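PDB 3NO2: uncharacterized protein from Bacteroides caccae, which is of unknown function but folds as a six-bladed beta-propeller, a scaffold that in other proteins often carries binding or catalytic sites. Local coordinates for residues M60-R63 with D64-L68; C229-Q232 with G233-R236. One frame throughout, in Å; residues are numbered along the deposited sequence. Where two conformers were deposited one is given.

Interaction 1: residues M60-R63 with D64-L68; sequences MITR and DGREL
Asp64 turns its carboxylate back alongside Thr62, pointing the same way. Thr62 OG1 donates to Asp64 OD1 at 2.4 Å, so short that the exact length is doubtful. Gly65 N then bonds Thr62 O at 2.8 Å, closing a type I turn. With phi at 95°, Gly65 takes the glycine place of a G1 beta bulge, completed by Thr62 N bonding Arg66 O. Arg66 N donates to Thr62 OG1 (2.9 Å), which chi1 of 66° sets between Thr62's own N and carbonyl carbon, facing the turn. Bent at chi3, the Arg66 chain brings NE to 3.0 Å from Asp64 OD1 in a salt bridge with weak hydrogen bonds; Thr62 CG2 lies over one guanidinium face. Glu67 and Ile61 form an antiparallel non-hydrogen-bonded pair, and Glu67 sends its carboxylate to Lys59. Leu68 N bonds Met60 O, and Leu68 CD1 meets Met60 CG, of a selenomethionine, at 4.0 Å. The hairpin joins strand 57-61 to the outermost strand 67-72 of its blade: Ile61 packs on Ile50 of strand 50-53 and on Trp29 and Tyr31 of neighbouring strand 26-32.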
loop_
_atom_site.group_PDB
_atom_site.type_symbol
_atom_site.label_atom_id
_atom_site.label_comp_id
_atom_site.label_asym_id
_atom_site.label_seq_id
_atom_site.Cartn_x
_atom_site.Cartn_y
_atom_site.Cartn_z
HETATM N N MSE A 60 4.110 15.287 3.034
HETATM C CA MSE A 60 5.086 14.832 4.026
HETATM C C MSE A 60 5.013 15.770 5.241
HETATM O O MSE A 60 4.950 16.990 5.074
HETATM C CB MSE A 60 6.501 14.778 3.419
HETATM C CG MSE A 60 7.521 14.143 4.341
HETATM SE SE MSE A 60 9.268 13.887 3.592
HETATM C CE MSE A 60 8.950 12.240 2.757
ATOM N N ILE A 61 5.019 15.174 6.430
ATOM C CA ILE A 61 4.965 15.885 7.699
ATOM C C ILE A 61 6.089 15.370 8.587
ATOM O O ILE A 61 6.607 14.262 8.434
ATOM C CB ILE A 61 3.601 15.732 8.406
ATOM C CG1 ILE A 61 3.282 14.265 8.738
ATOM C CG2 ILE A 61 2.484 16.293 7.517
ATOM C CD1 ILE A 61 2.014 14.056 9.603
ATOM N N THR A 62 6.421 16.184 9.585
ATOM C CA THR A 62 7.339 15.758 10.623
ATOM C C THR A 62 6.605 14.939 11.610
ATOM O O THR A 62 5.396 14.990 11.715
ATOM C CB THR A 62 7.968 16.999 11.312
ATOM O OG1 THR A 62 6.946 17.716 12.015
ATOM C CG2 THR A 62 8.712 17.937 10.348
ATOM N N ARG A 63 7.382 14.265 12.470
ATOM C CA ARG A 63 6.828 13.462 13.472
ATOM C C ARG A 63 6.015 14.277 14.458
ATOM O O ARG A 63 5.098 13.750 15.057
ATOM C CB ARG A 63 7.949 12.663 14.157
ATOM C CG ARG A 63 7.512 11.706 15.211
ATOM C CD ARG A 63 6.522 10.624 14.721
ATOM N NE ARG A 63 6.288 9.677 15.811
ATOM C CZ ARG A 63 5.584 9.951 16.905
ATOM N NH1 ARG A 63 5.015 11.144 17.069
ATOM N NH2 ARG A 63 5.446 9.021 17.847
ATOM N N ASP A 64 6.323 15.574 14.624
ATOM C CA ASP A 64 5.537 16.456 15.472
ATOM C C ASP A 64 4.407 17.195 14.755
ATOM O O ASP A 64 3.786 18.109 15.295
ATOM C CB ASP A 64 6.391 17.429 16.322
ATOM C CG ASP A 64 7.135 18.481 15.538
ATOM O OD1 ASP A 64 7.113 18.539 14.301
ATOM O OD2 ASP A 64 7.802 19.295 16.215
ATOM N N GLY A 65 4.169 16.803 13.509
ATOM C CA GLY A 65 2.966 17.234 12.837
ATOM C C GLY A 65 3.087 18.454 11.956
ATOM O O GLY A 65 2.062 18.952 11.501
ATOM N N ARG A 66 4.300 18.954 11.682
ATOM C CA ARG A 66 4.459 20.118 10.841
ATOM C C ARG A 66 4.566 19.699 9.389
ATOM O O ARG A 66 5.261 18.747 9.048
ATOM C CB ARG A 66 5.712 20.871 11.222
ATOM C CG ARG A 66 5.568 21.600 12.565
ATOM C CD ARG A 66 6.839 22.331 12.980
ATOM N NE ARG A 66 7.823 21.355 13.442
ATOM C CZ ARG A 66 9.060 21.206 12.967
ATOM N NH1 ARG A 66 9.546 22.012 12.015
ATOM N NH2 ARG A 66 9.833 20.244 13.467
ATOM N N GLU A 67 3.930 20.444 8.505
ATOM C CA GLU A 67 3.908 20.077 7.099
ATOM C C GLU A 67 5.189 20.522 6.402
ATOM O O GLU A 67 5.569 21.697 6.490
ATOM C CB GLU A 67 2.693 20.684 6.379
ATOM C CG GLU A 67 2.629 20.345 4.871
ATOM C CD GLU A 67 1.304 20.687 4.252
ATOM O OE1 GLU A 67 0.333 20.255 4.883
ATOM O OE2 GLU A 67 1.280 21.401 3.247
ATOM N N LEU A 68 5.864 19.611 5.739
ATOM C CA LEU A 68 7.086 19.865 4.970
ATOM C C LEU A 68 6.759 20.247 3.549
ATOM O O LEU A 68 7.266 21.241 3.030
ATOM C CB LEU A 68 8.020 18.648 5.024
ATOM C CG LEU A 68 8.540 18.331 6.443
ATOM C CD1 LEU A 68 9.330 17.017 6.473
ATOM C CD2 LEU A 68 9.400 19.476 7.021
#

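Interaction 2: residues C229-Q232 with G233-R236; sequences CNWQ and GHDR
Gly233 sits over one face of the Trp231 indole, its bare CA 3.6 Å from the centroid of the six-membered ring and only 17° off the ring normal. This CH-pi contact is the tight part of the turn: Gly233 N also sits above the same ring, 3.5 Å from Trp231 CE3. With chi1 at -174°, Trp231 CG lies beside the carbonyl carbon, which brings the ring under Gly233. The rim of the indole meets His234 in a T-shaped stack. Trp231 CZ3 points into the face of His234, 3.5 Å from its CD2, with the planes at 85°. At the far end of the indole, NE1 is held by Ser12 O.

The backbone side is looser. A type I turn spans Gln232 to Asp235, yet its bond from Asp235 N to Gln232 O is weak at 3.3 Å, though nearly straight. A water accepts from His234 N and donates to Trp231 O, bridging the two where no direct bond joins them. The amide of Gln232 is bonded through NE2 to His243 O. His234, exposed to solvent, gives ND1 to a hydrogen bond with Asp184 and NE2 to one with a citrate, probably from the crystallisation liquor. The indole edge and the Asp184 bond would favour one orientation of the imidazole; the citrate bond suggests only that this surface can accept a polar ligand, and no natural ligand is known.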
loop_
_atom_site.group_PDB
_atom_site.type_symbol
_atom_site.label_atom_id
_atom_site.label_comp_id
_atom_site.label_asym_id
_atom_site.label_seq_id
_atom_site.Cartn_x
_atom_site.Cartn_y
_atom_site.Cartn_z
ATOM N N CYS A 229 -2.304 -6.392 5.599
ATOM C CA CYS A 229 -3.381 -5.485 5.935
ATOM C C CYS A 229 -4.702 -6.109 5.427
ATOM O O CYS A 229 -4.884 -6.298 4.231
ATOM C CB CYS A 229 -3.185 -4.107 5.345
ATOM S SG CYS A 229 -1.681 -3.272 5.909
ATOM N N ASN A 230 -5.549 -6.491 6.380
ATOM C CA ASN A 230 -6.741 -7.291 6.115
ATOM C C ASN A 230 -7.989 -6.433 6.179
ATOM O O ASN A 230 -8.699 -6.399 7.176
ATOM C CB ASN A 230 -6.810 -8.407 7.172
ATOM C CG ASN A 230 -7.831 -9.466 6.857
ATOM O OD1 ASN A 230 -8.151 -9.684 5.688
ATOM N ND2 ASN A 230 -8.397 -10.120 7.886
ATOM N N TRP A 231 -8.222 -5.669 5.106
ATOM C CA TRP A 231 -9.169 -4.562 5.124
ATOM C C TRP A 231 -10.592 -5.097 4.940
ATOM O O TRP A 231 -10.876 -5.864 3.998
ATOM C CB TRP A 231 -8.767 -3.577 4.013
ATOM C CG TRP A 231 -9.555 -2.287 3.984
ATOM C CD1 TRP A 231 -9.331 -1.164 4.731
ATOM C CD2 TRP A 231 -10.678 -1.976 3.157
ATOM N NE1 TRP A 231 -10.232 -0.196 4.426
ATOM C CE2 TRP A 231 -11.063 -0.655 3.456
ATOM C CE3 TRP A 231 -11.354 -2.663 2.167
ATOM C CZ2 TRP A 231 -12.106 -0.030 2.806
ATOM C CZ3 TRP A 231 -12.430 -2.021 1.511
ATOM C CH2 TRP A 231 -12.784 -0.752 1.843
ATOM N N GLN A 232 -11.475 -4.661 5.810
ATOM C CA GLN A 232 -12.795 -5.254 5.966
ATOM C C GLN A 232 -13.949 -4.407 5.422
ATOM O O GLN A 232 -15.121 -4.730 5.663
ATOM C CB GLN A 232 -13.036 -5.635 7.428
ATOM C CG GLN A 232 -12.030 -6.745 7.854
ATOM C CD GLN A 232 -11.942 -6.971 9.332
ATOM O OE1 GLN A 232 -12.944 -6.983 10.035
ATOM N NE2 GLN A 232 -10.709 -7.222 9.813
ATOM N N GLY A 233 -13.666 -3.403 4.634
ATOM C CA GLY A 233 -14.705 -2.453 4.206
ATOM C C GLY A 233 -15.623 -2.935 3.112
ATOM O O GLY A 233 -16.583 -2.205 2.794
ATOM N N HIS A 234 -15.398 -4.104 2.527
ATOM C CA HIS A 234 -16.286 -4.639 1.519
ATOM C C HIS A 234 -17.089 -5.817 2.034
ATOM O O HIS A 234 -17.826 -6.444 1.234
ATOM C CB HIS A 234 -15.514 -5.062 0.249
ATOM C CG HIS A 234 -14.998 -3.930 -0.578
ATOM N ND1 HIS A 234 -14.097 -4.106 -1.600
ATOM C CD2 HIS A 234 -15.239 -2.594 -0.517
ATOM C CE1 HIS A 234 -13.826 -2.931 -2.157
ATOM N NE2 HIS A 234 -14.487 -2.006 -1.502
ATOM N N ASP A 235 -16.998 -6.158 3.311
ATOM C CA ASP A 235 -17.814 -7.261 3.771
ATOM C C ASP A 235 -18.553 -6.890 5.043
ATOM O O ASP A 235 -17.933 -6.741 6.081
ATOM C CB ASP A 235 -16.936 -8.510 3.879
ATOM C CG ASP A 235 -17.739 -9.787 4.138
ATOM O OD1 ASP A 235 -18.946 -9.709 4.452
ATOM O OD2 ASP A 235 -17.136 -10.856 4.038
ATOM N N ARG A 236 -19.883 -6.783 4.899
ATOM C CA ARG A 236 -20.831 -6.511 5.999
ATOM C C ARG A 236 -20.822 -7.596 7.066
ATOM O O ARG A 236 -21.265 -7.363 8.189
ATOM C CB ARG A 236 -22.274 -6.319 5.457
HETATM O O HOH W 1 -13.411 -6.163 2.782
#

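Both contacts are local turns, and they follow one another in series along the chain without nesting or crossing. Interaction 1 comes first, closing the hairpin between the last two strands of the blade built from 41-44 to 67-72. Interaction 2 opens the longer loop that leads from strand 226-231 to strand 246-249 in the blade spanning 214-259. Their centres lie about 29 Å apart, and they do not touch. Each is tied to the blade formed by both chain ends, in which strand 270-274 pairs with strand 6-10: Arg63 of interaction 1 reaches the terminal carboxylate of Glu276 and Trp29, while Trp231 of interaction 2 bonds Ser12.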